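PDB 5Y9D: acyl-coenzyme A oxidase 1 from Yarrowia lipolytica, which catalyses the FAD-dependent oxidation of acyl-CoA to trans-2-enoyl-CoA, passing the electrons to molecular oxygen to give hydrogen peroxide in peroxisomal fatty acid beta-oxidation. Local coordinates for residues 145-150 with 281-286; 235-240 with 275-280; 572-577 with 597-602. One frame throughout, in Å; residues are numbered along the deposited sequence.

Interaction 1: residues 145-150 with 281-286; sequences PEQFKY and NMLMRY
Gln-147, in the first turn of helix 145-153, reads the backbone of the loop 281-286 with both ends of its carboxamide. Its OE1 accepts the amide N of Met-284 at 2.9 Å; this bond is nearly straight, 162° at the hydrogen, and lies in the carbonyl plane on a lone pair. Its NE2 donates to Met-282 O at 2.6 Å, tilted somewhat from both the carbonyl and the amide planes. Glutamine suits the place because one flat group supplies an acceptor and a donor, so the two bonds together fix its rotation. The chain runs extended beyond CG (chi2 -172°), which carries the amide across to the loop. OE1 also takes the N-H of Thr-144.

The other contacts are van der Waals touches between carbon and polar atoms. Leu-283 brings CD2 to 4.0 Å from Gln-147 OE1, while Pro-145 sets its ring CD 3.5 Å from NH2 of Arg-285, whose long side chain crosses the proline at about a right angle. That same NH2 bonds to Gly-143 O.

The contact thus joins the N-terminal helical region to the loop leaving strand 275-278, with Leu-283 resting on helix 122-142 and Arg-285 touching Leu-390 of helix 355-391.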
loop_
_atom_site.group_PDB
_atom_site.type_symbol
_atom_site.label_atom_id
_atom_site.label_comp_id
_atom_site.label_asym_id
_atom_site.label_seq_id
_atom_site.Cartn_x
_atom_site.Cartn_y
_atom_site.Cartn_z
ATOM N N PRO A 145 -38.494 -16.687 -11.828
ATOM C CA PRO A 145 -38.048 -17.723 -12.757
ATOM C C PRO A 145 -38.346 -17.441 -14.226
ATOM O O PRO A 145 -37.498 -17.721 -15.048
ATOM C CB PRO A 145 -38.790 -18.968 -12.277
ATOM C CG PRO A 145 -38.906 -18.749 -10.812
ATOM C CD PRO A 145 -39.160 -17.271 -10.647
ATOM N N GLU A 146 -39.502 -16.888 -14.565
ATOM C CA GLU A 146 -39.805 -16.552 -15.978
ATOM C C GLU A 146 -38.896 -15.430 -16.497
ATOM O O GLU A 146 -38.496 -15.450 -17.651
ATOM C CB GLU A 146 -41.254 -16.073 -16.198
ATOM C CG GLU A 146 -42.325 -16.699 -15.316
ATOM C CD GLU A 146 -42.537 -15.950 -14.002
ATOM O OE1 GLU A 146 -42.914 -14.746 -14.004
ATOM O OE2 GLU A 146 -42.315 -16.582 -12.955
ATOM N N GLN A 147 -38.632 -14.432 -15.650
ATOM C CA GLN A 147 -37.844 -13.263 -16.025
ATOM C C GLN A 147 -36.450 -13.719 -16.357
ATOM O O GLN A 147 -35.939 -13.411 -17.427
ATOM C CB GLN A 147 -37.813 -12.226 -14.888
ATOM C CG GLN A 147 -39.096 -11.398 -14.762
ATOM C CD GLN A 147 -38.958 -10.272 -13.769
ATOM O OE1 GLN A 147 -38.459 -10.459 -12.663
ATOM N NE2 GLN A 147 -39.382 -9.078 -14.167
ATOM N N PHE A 148 -35.865 -14.491 -15.452
ATOM C CA PHE A 148 -34.604 -15.145 -15.700
ATOM C C PHE A 148 -34.580 -15.985 -16.986
ATOM O O PHE A 148 -33.703 -15.799 -17.828
ATOM C CB PHE A 148 -34.185 -16.016 -14.526
ATOM C CG PHE A 148 -32.739 -16.509 -14.626
ATOM C CD1 PHE A 148 -31.677 -15.625 -14.472
ATOM C CD2 PHE A 148 -32.453 -17.829 -14.883
ATOM C CE1 PHE A 148 -30.364 -16.049 -14.568
ATOM C CE2 PHE A 148 -31.151 -18.259 -14.989
ATOM C CZ PHE A 148 -30.099 -17.372 -14.831
ATOM N N LYS A 149 -35.509 -16.920 -17.135
ATOM C CA LYS A 149 -35.538 -17.771 -18.336
ATOM C C LYS A 149 -35.525 -16.951 -19.619
ATOM O O LYS A 149 -34.905 -17.336 -20.605
ATOM C CB LYS A 149 -36.759 -18.699 -18.322
ATOM C CG LYS A 149 -36.582 -19.861 -17.362
ATOM C CD LYS A 149 -37.849 -20.671 -17.152
ATOM C CE LYS A 149 -37.515 -22.065 -16.617
ATOM N NZ LYS A 149 -36.863 -22.912 -17.664
ATOM N N TYR A 150 -36.195 -15.811 -19.585
ATOM C CA TYR A 150 -36.292 -14.939 -20.740
ATOM C C TYR A 150 -34.948 -14.359 -21.173
ATOM O O TYR A 150 -34.629 -14.356 -22.351
ATOM C CB TYR A 150 -37.242 -13.792 -20.431
ATOM C CG TYR A 150 -37.317 -12.782 -21.556
ATOM C CD1 TYR A 150 -38.129 -13.020 -22.650
ATOM C CD2 TYR A 150 -36.575 -11.582 -21.516
ATOM C CE1 TYR A 150 -38.217 -12.105 -23.676
ATOM C CE2 TYR A 150 -36.649 -10.667 -22.546
ATOM C CZ TYR A 150 -37.474 -10.945 -23.627
ATOM O OH TYR A 150 -37.590 -10.084 -24.682
ATOM N N ASN A 281 -39.091 -5.430 -17.214
ATOM C CA ASN A 281 -37.644 -5.388 -17.092
ATOM C C ASN A 281 -37.233 -5.165 -15.670
ATOM O O ASN A 281 -36.108 -5.454 -15.289
ATOM C CB ASN A 281 -37.060 -4.253 -17.960
ATOM C CG ASN A 281 -36.889 -4.660 -19.410
ATOM O OD1 ASN A 281 -35.994 -4.189 -20.074
ATOM N ND2 ASN A 281 -37.716 -5.583 -19.889
ATOM N N MET A 282 -38.125 -4.591 -14.889
ATOM C CA MET A 282 -37.887 -4.454 -13.471
ATOM C C MET A 282 -37.934 -5.858 -12.962
ATOM O O MET A 282 -38.757 -6.642 -13.398
ATOM C CB MET A 282 -38.976 -3.617 -12.819
ATOM C CG MET A 282 -39.274 -4.025 -11.416
ATOM S SD MET A 282 -40.199 -2.753 -10.558
ATOM C CE MET A 282 -39.988 -3.235 -8.847
ATOM N N LEU A 283 -37.052 -6.184 -12.046
ATOM C CA LEU A 283 -36.924 -7.552 -11.580
ATOM C C LEU A 283 -37.830 -7.727 -10.355
ATOM O O LEU A 283 -37.717 -6.972 -9.407
ATOM C CB LEU A 283 -35.449 -7.850 -11.300
ATOM C CG LEU A 283 -34.538 -7.755 -12.548
ATOM C CD1 LEU A 283 -33.059 -7.714 -12.193
ATOM C CD2 LEU A 283 -34.828 -8.906 -13.470
ATOM N N MET A 284 -38.746 -8.700 -10.405
ATOM C CA MET A 284 -39.929 -8.692 -9.540
ATOM C C MET A 284 -40.119 -9.948 -8.705
ATOM O O MET A 284 -41.246 -10.361 -8.436
ATOM C CB MET A 284 -41.200 -8.461 -10.381
ATOM C CG MET A 284 -41.290 -7.100 -11.039
ATOM S SD MET A 284 -42.960 -6.616 -11.520
ATOM C CE MET A 284 -42.617 -5.247 -12.616
ATOM N N ARG A 285 -39.032 -10.558 -8.276
ATOM C CA ARG A 285 -39.140 -11.731 -7.437
ATOM C C ARG A 285 -39.781 -11.332 -6.098
ATOM O O ARG A 285 -40.684 -12.013 -5.598
ATOM C CB ARG A 285 -37.768 -12.360 -7.245
ATOM C CG ARG A 285 -37.808 -13.809 -6.821
ATOM C CD ARG A 285 -36.422 -14.409 -6.760
ATOM N NE ARG A 285 -36.486 -15.800 -6.318
ATOM C CZ ARG A 285 -36.495 -16.873 -7.110
ATOM N NH1 ARG A 285 -36.555 -18.088 -6.569
ATOM N NH2 ARG A 285 -36.449 -16.762 -8.431
ATOM N N TYR A 286 -39.345 -10.197 -5.564
ATOM C CA TYR A 286 -39.746 -9.747 -4.241
ATOM C C TYR A 286 -40.604 -8.489 -4.241
ATOM O O TYR A 286 -41.542 -8.372 -3.458
ATOM C CB TYR A 286 -38.497 -9.468 -3.404
ATOM C CG TYR A 286 -37.582 -10.654 -3.258
ATOM C CD1 TYR A 286 -38.085 -11.889 -2.891
ATOM C CD2 TYR A 286 -36.208 -10.538 -3.474
ATOM C CE1 TYR A 286 -37.257 -12.990 -2.760
ATOM C CE2 TYR A 286 -35.369 -11.634 -3.341
ATOM C CZ TYR A 286 -35.906 -12.859 -2.981
ATOM O OH TYR A 286 -35.104 -13.962 -2.825
#

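Interaction 2: residues 235-240 with 275-280; sequences FVVPLR and VRIPRQ
Ile-277 points from strand 275-278 toward strand 228-238 and packs against it, in the beta domain that forms the middle of the acyl-CoA dehydrogenase and oxidase fold. The short segments cross at 123°, with axes 7.8 Å apart at their closest. No hydrogen bond joins them; the contact is van der Waals, made by apolar side chains and by the carbonyl O of Val-236, which lies 3.7 Å from Ile-277 CD1.

The tight part is centred on Ile-277. Its CG1 sits between the backbone N and the carbonyl carbon (chi1 59°); with the chain extended beyond it, this carries CD1 to Phe-235 and Val-236 O, while CG2 faces Val-237 and Pro-238. The closest approach is that of CD1 to Phe-235 CB, at 3.6 Å. CG2 meets Val-237 CG1 at 3.9 Å, the two side chains crossing at about a right angle. Branched residues suit this place, since each can present methyls in more than one direction; Phe-193 and Ile-195 of strand 192-196 also touch Ile-277.

The more open side holds Pro-238, partly exposed, whose ring CD lies 4.1 Å from Ile-277 CG2. There too Arg-276 points away from strand 235-238 and forms a salt bridge with Asp-187, as befits a charged residue at an exposed position. Back in the buried part, a single methyl serves two neighbours: Val-237 CG1, already against Ile-277, also meets Val-275 CG1 at 4.0 Å.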
loop_
_atom_site.group_PDB
_atom_site.type_symbol
_atom_site.label_atom_id
_atom_site.label_comp_id
_atom_site.label_asym_id
_atom_site.label_seq_id
_atom_site.Cartn_x
_atom_site.Cartn_y
_atom_site.Cartn_z
ATOM N N PHE A 235 -33.545 -2.815 -12.446
ATOM C CA PHE A 235 -34.117 -2.900 -13.803
ATOM C C PHE A 235 -33.069 -3.327 -14.814
ATOM O O PHE A 235 -31.926 -2.932 -14.705
ATOM C CB PHE A 235 -34.717 -1.553 -14.230
ATOM C CG PHE A 235 -35.496 -0.864 -13.143
ATOM C CD1 PHE A 235 -34.851 -0.246 -12.083
ATOM C CD2 PHE A 235 -36.889 -0.837 -13.177
ATOM C CE1 PHE A 235 -35.580 0.362 -11.059
ATOM C CE2 PHE A 235 -37.632 -0.213 -12.175
ATOM C CZ PHE A 235 -36.981 0.393 -11.107
ATOM N N VAL A 236 -33.459 -4.144 -15.781
ATOM C CA VAL A 236 -32.624 -4.410 -16.921
ATOM C C VAL A 236 -32.835 -3.336 -17.979
ATOM O O VAL A 236 -33.964 -3.133 -18.452
ATOM C CB VAL A 236 -32.925 -5.755 -17.585
ATOM C CG1 VAL A 236 -32.006 -5.952 -18.799
ATOM C CG2 VAL A 236 -32.757 -6.894 -16.586
ATOM N N VAL A 237 -31.738 -2.686 -18.385
ATOM C CA VAL A 237 -31.787 -1.649 -19.398
ATOM C C VAL A 237 -30.797 -2.025 -20.501
ATOM O O VAL A 237 -29.611 -2.189 -20.229
ATOM C CB VAL A 237 -31.434 -0.258 -18.796
ATOM C CG1 VAL A 237 -31.704 0.867 -19.797
ATOM C CG2 VAL A 237 -32.182 -0.008 -17.485
ATOM N N PRO A 238 -31.287 -2.167 -21.757
ATOM C CA PRO A 238 -30.386 -2.314 -22.914
ATOM C C PRO A 238 -29.554 -1.075 -23.063
ATOM O O PRO A 238 -30.081 0.042 -22.927
ATOM C CB PRO A 238 -31.339 -2.403 -24.113
ATOM C CG PRO A 238 -32.666 -2.772 -23.534
ATOM C CD PRO A 238 -32.695 -2.121 -22.188
ATOM N N LEU A 239 -28.270 -1.262 -23.327
ATOM C CA LEU A 239 -27.376 -0.126 -23.496
ATOM C C LEU A 239 -27.034 0.107 -24.941
ATOM O O LEU A 239 -26.917 1.227 -25.342
ATOM C CB LEU A 239 -26.082 -0.340 -22.742
ATOM C CG LEU A 239 -26.149 -0.468 -21.239
ATOM C CD1 LEU A 239 -24.718 -0.783 -20.769
ATOM C CD2 LEU A 239 -26.751 0.775 -20.553
ATOM N N ARG A 240 -26.779 -0.954 -25.678
ATOM C CA ARG A 240 -26.311 -0.843 -27.058
ATOM C C ARG A 240 -27.181 -1.639 -28.047
ATOM O O ARG A 240 -27.816 -2.648 -27.670
ATOM C CB ARG A 240 -24.900 -1.395 -27.178
ATOM C CG ARG A 240 -23.840 -0.678 -26.381
ATOM C CD ARG A 240 -22.460 -1.307 -26.604
ATOM N NE ARG A 240 -21.413 -0.331 -26.372
ATOM C CZ ARG A 240 -20.951 0.005 -25.177
ATOM N NH1 ARG A 240 -21.414 -0.581 -24.074
ATOM N NH2 ARG A 240 -19.990 0.930 -25.074
ATOM N N VAL A 275 -35.010 7.231 -20.977
ATOM C CA VAL A 275 -34.896 5.923 -21.593
ATOM C C VAL A 275 -36.036 5.015 -21.155
ATOM O O VAL A 275 -36.247 4.796 -19.967
ATOM C CB VAL A 275 -33.553 5.274 -21.269
ATOM C CG1 VAL A 275 -33.531 3.846 -21.770
ATOM C CG2 VAL A 275 -32.451 6.071 -21.920
ATOM N N ARG A 276 -36.738 4.466 -22.137
ATOM C CA ARG A 276 -37.957 3.725 -21.895
ATOM C C ARG A 276 -37.625 2.277 -21.920
ATOM O O ARG A 276 -36.974 1.795 -22.852
ATOM C CB ARG A 276 -39.016 4.092 -22.925
ATOM C CG ARG A 276 -39.371 5.570 -22.836
ATOM C CD ARG A 276 -40.618 5.944 -23.620
ATOM N NE ARG A 276 -41.158 7.232 -23.136
ATOM C CZ ARG A 276 -42.200 7.391 -22.306
ATOM N NH1 ARG A 276 -42.901 6.351 -21.844
ATOM N NH2 ARG A 276 -42.555 8.611 -21.946
ATOM N N ILE A 277 -38.002 1.608 -20.838
ATOM C CA ILE A 277 -37.969 0.164 -20.786
ATOM C C ILE A 277 -39.384 -0.378 -20.471
ATOM O O ILE A 277 -40.168 0.276 -19.807
ATOM C CB ILE A 277 -36.922 -0.361 -19.766
ATOM C CG1 ILE A 277 -37.213 0.141 -18.367
ATOM C CG2 ILE A 277 -35.515 0.052 -20.177
ATOM C CD1 ILE A 277 -36.274 -0.421 -17.327
ATOM N N PRO A 278 -39.707 -1.575 -20.945
ATOM C CA PRO A 278 -40.975 -2.112 -20.463
ATOM C C PRO A 278 -40.970 -2.363 -18.966
ATOM O O PRO A 278 -39.919 -2.442 -18.344
ATOM C CB PRO A 278 -41.134 -3.433 -21.228
ATOM C CG PRO A 278 -39.803 -3.710 -21.853
ATOM C CD PRO A 278 -39.089 -2.404 -21.991
ATOM N N ARG A 279 -42.165 -2.496 -18.405
ATOM C CA ARG A 279 -42.351 -2.682 -16.956
ATOM C C ARG A 279 -41.788 -4.035 -16.490
ATOM O O ARG A 279 -41.286 -4.149 -15.375
ATOM C CB ARG A 279 -43.847 -2.532 -16.625
ATOM C CG ARG A 279 -44.303 -2.948 -15.234
ATOM C CD ARG A 279 -45.831 -3.018 -15.181
ATOM N NE ARG A 279 -46.250 -4.275 -14.588
ATOM C CZ ARG A 279 -46.830 -5.279 -15.233
ATOM N NH1 ARG A 279 -47.132 -6.379 -14.550
ATOM N NH2 ARG A 279 -47.135 -5.201 -16.528
ATOM N N GLN A 280 -41.838 -5.035 -17.373
ATOM C CA GLN A 280 -41.342 -6.387 -17.078
ATOM C C GLN A 280 -39.809 -6.512 -16.956
ATOM O O GLN A 280 -39.304 -7.571 -16.641
ATOM C CB GLN A 280 -41.830 -7.360 -18.150
ATOM C CG GLN A 280 -43.331 -7.610 -18.151
ATOM C CD GLN A 280 -44.122 -6.641 -19.035
ATOM O OE1 GLN A 280 -43.682 -5.529 -19.353
ATOM N NE2 GLN A 280 -45.314 -7.068 -19.425
#

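Interaction 3: residues 572-577 with 597-602; sequences HLISSF and NLFALW
Phe-599 points its ring from helix 589-606 toward helix 558-581, where Leu-573, Ile-574 and Phe-577 receive it. Its CG stands anti to the backbone N (chi1 176°), which swings the ring toward helix 558-581, its CD2-CE2 side leading.

Ile-574 makes the closest approach, its CG1 lying 3.3 Å from Phe-599 CE2. The two side chains meet at a slant, and the methylene comes to the ring obliquely. Beyond it, the isoleucine CD1 reaches 3.8 Å from Ala-600 CA, and its CG2 branch faces Ala-600 CB at 4.2 Å. Alanine suits this position because its short side chain lets Ile-574 come up against the backbone; here the CA atoms of Ile-574 and Ala-600 are 6.2 Å apart, the nearest pair of the two segments.

Leu-573 meets the same aromatic ring at its edge: its carbonyl carbon lies near the ring plane, and its CB is 4.2 Å from CE2. Phe-577, one turn further on, has Phe-599 CD2 at its own edge, with the nearest carbons, CD2 of each ring, 4.4 Å apart. Large apolar rings suit a buried seam, since they have no polar atom that needs a partner.

The helices form a nearly antiparallel pair, at 160° with local axes 10.1 Å apart, in the C-terminal helical region of the acyl-CoA oxidase family, away from the FAD pocket. Around them, helix 355-391 meets Phe-577 and Phe-599 through Tyr-369 and Ala-370, helix 519-544 meets Ile-574 and Ala-600 through Phe-526 and Leu-522, and helix 619-637 packs against Leu-601.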
loop_
_atom_site.group_PDB
_atom_site.type_symbol
_atom_site.label_atom_id
_atom_site.label_comp_id
_atom_site.label_asym_id
_atom_site.label_seq_id
_atom_site.Cartn_x
_atom_site.Cartn_y
_atom_site.Cartn_z
ATOM N N HIS A 572 -12.931 -14.809 15.372
ATOM C CA HIS A 572 -13.533 -15.804 14.512
ATOM C C HIS A 572 -12.505 -16.617 13.714
ATOM O O HIS A 572 -12.650 -17.851 13.540
ATOM C CB HIS A 572 -14.481 -15.136 13.540
ATOM C CG HIS A 572 -15.428 -16.083 12.881
ATOM N ND1 HIS A 572 -16.326 -16.844 13.592
ATOM C CD2 HIS A 572 -15.647 -16.364 11.578
ATOM C CE1 HIS A 572 -17.046 -17.570 12.757
ATOM N NE2 HIS A 572 -16.658 -17.291 11.528
ATOM N N LEU A 573 -11.473 -15.945 13.220
ATOM C CA LEU A 573 -10.521 -16.621 12.340
ATOM C C LEU A 573 -9.637 -17.531 13.139
ATOM O O LEU A 573 -9.420 -18.692 12.756
ATOM C CB LEU A 573 -9.672 -15.645 11.555
ATOM C CG LEU A 573 -10.298 -15.088 10.287
ATOM C CD1 LEU A 573 -9.305 -14.087 9.686
ATOM C CD2 LEU A 573 -10.636 -16.176 9.264
ATOM N N ILE A 574 -9.126 -16.998 14.244
ATOM C CA ILE A 574 -8.317 -17.782 15.178
ATOM C C ILE A 574 -9.113 -19.028 15.574
ATOM O O ILE A 574 -8.620 -20.143 15.458
ATOM C CB ILE A 574 -7.899 -16.933 16.416
ATOM C CG1 ILE A 574 -6.829 -15.916 16.004
ATOM C CG2 ILE A 574 -7.456 -17.824 17.595
ATOM C CD1 ILE A 574 -6.564 -14.861 17.057
ATOM N N SER A 575 -10.371 -18.838 15.960
ATOM C CA SER A 575 -11.220 -19.981 16.338
ATOM C C SER A 575 -11.443 -20.944 15.206
ATOM O O SER A 575 -11.452 -22.147 15.437
ATOM C CB SER A 575 -12.588 -19.536 16.847
ATOM O OG SER A 575 -12.529 -19.239 18.212
ATOM N N SER A 576 -11.664 -20.429 13.995
ATOM C CA SER A 576 -11.904 -21.304 12.855
ATOM C C SER A 576 -10.672 -22.125 12.478
ATOM O O SER A 576 -10.800 -23.260 12.053
ATOM C CB SER A 576 -12.390 -20.512 11.644
ATOM O OG SER A 576 -13.522 -19.735 11.989
ATOM N N PHE A 577 -9.491 -21.552 12.641
ATOM C CA PHE A 577 -8.252 -22.260 12.354
ATOM C C PHE A 577 -8.081 -23.432 13.295
ATOM O O PHE A 577 -7.781 -24.537 12.850
ATOM C CB PHE A 577 -7.053 -21.320 12.485
ATOM C CG PHE A 577 -5.818 -21.776 11.758
ATOM C CD1 PHE A 577 -5.748 -23.013 11.105
ATOM C CD2 PHE A 577 -4.697 -20.976 11.761
ATOM C CE1 PHE A 577 -4.601 -23.404 10.456
ATOM C CE2 PHE A 577 -3.542 -21.374 11.121
ATOM C CZ PHE A 577 -3.499 -22.585 10.455
ATOM N N ASN A 597 -0.913 -21.010 16.893
ATOM C CA ASN A 597 -0.562 -20.299 18.116
ATOM C C ASN A 597 0.244 -19.065 17.809
ATOM O O ASN A 597 0.149 -18.066 18.525
ATOM C CB ASN A 597 0.270 -21.156 19.047
ATOM C CG ASN A 597 -0.425 -22.432 19.444
ATOM O OD1 ASN A 597 -1.653 -22.493 19.528
ATOM N ND2 ASN A 597 0.368 -23.472 19.678
ATOM N N LEU A 598 1.069 -19.162 16.774
ATOM C CA LEU A 598 1.797 -18.025 16.292
ATOM C C LEU A 598 0.826 -16.914 15.873
ATOM O O LEU A 598 0.955 -15.768 16.288
ATOM C CB LEU A 598 2.678 -18.442 15.122
ATOM C CG LEU A 598 3.398 -17.304 14.399
ATOM C CD1 LEU A 598 4.200 -16.461 15.362
ATOM C CD2 LEU A 598 4.298 -17.907 13.338
ATOM N N PHE A 599 -0.144 -17.256 15.042
ATOM C CA PHE A 599 -1.194 -16.316 14.608
ATOM C C PHE A 599 -1.889 -15.697 15.828
ATOM O O PHE A 599 -1.963 -14.489 15.966
ATOM C CB PHE A 599 -2.192 -17.085 13.711
ATOM C CG PHE A 599 -3.379 -16.286 13.263
ATOM C CD1 PHE A 599 -3.236 -15.005 12.794
ATOM C CD2 PHE A 599 -4.639 -16.859 13.271
ATOM C CE1 PHE A 599 -4.311 -14.267 12.406
ATOM C CE2 PHE A 599 -5.734 -16.143 12.853
ATOM C CZ PHE A 599 -5.565 -14.839 12.424
ATOM N N ALA A 600 -2.388 -16.545 16.713
ATOM C CA ALA A 600 -3.034 -16.097 17.949
ATOM C C ALA A 600 -2.161 -15.167 18.782
ATOM O O ALA A 600 -2.575 -14.035 19.059
ATOM C CB ALA A 600 -3.456 -17.299 18.780
ATOM N N LEU A 601 -0.965 -15.622 19.173
ATOM C CA LEU A 601 -0.083 -14.807 20.034
ATOM C C LEU A 601 0.411 -13.557 19.352
ATOM O O LEU A 601 0.481 -12.481 19.958
ATOM C CB LEU A 601 1.130 -15.603 20.520
ATOM C CG LEU A 601 0.807 -16.644 21.588
ATOM C CD1 LEU A 601 1.963 -17.604 21.784
ATOM C CD2 LEU A 601 0.437 -15.995 22.902
ATOM N N TRP A 602 0.786 -13.686 18.093
ATOM C CA TRP A 602 1.122 -12.515 17.317
ATOM C C TRP A 602 -0.034 -11.518 17.326
ATOM O O TRP A 602 0.218 -10.317 17.367
ATOM C CB TRP A 602 1.469 -12.904 15.884
ATOM C CG TRP A 602 1.725 -11.748 14.962
ATOM C CD1 TRP A 602 2.835 -10.939 14.928
ATOM C CD2 TRP A 602 0.864 -11.295 13.911
ATOM N NE1 TRP A 602 2.708 -10.013 13.928
ATOM C CE2 TRP A 602 1.512 -10.203 13.287
ATOM C CE3 TRP A 602 -0.392 -11.719 13.427
ATOM C CZ2 TRP A 602 0.955 -9.525 12.213
ATOM C CZ3 TRP A 602 -0.954 -11.044 12.351
ATOM C CH2 TRP A 602 -0.286 -9.970 11.749
#

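Interactions 1 and 2 are neighbours, with centres 13 Å apart, and interaction 2 is nested within the chain loop that interaction 1 closes. The loop following strand 275-278 connects them: Asn-281 O accepts a probable hydrogen bond from Val-236 N, and Met-282 packs on Phe-235. Interaction 1 is partly buried and relies on a polar side chain gripping backbone groups, whereas interaction 2 is a buried apolar contact within the beta domain. Interaction 3 is also buried and apolar, but joins two helices on the opposite side of the chain's centre, where a phenylalanine ring is the central group, packed on leucine, isoleucine and a second ring; its centre is 44 Å from that of interaction 1.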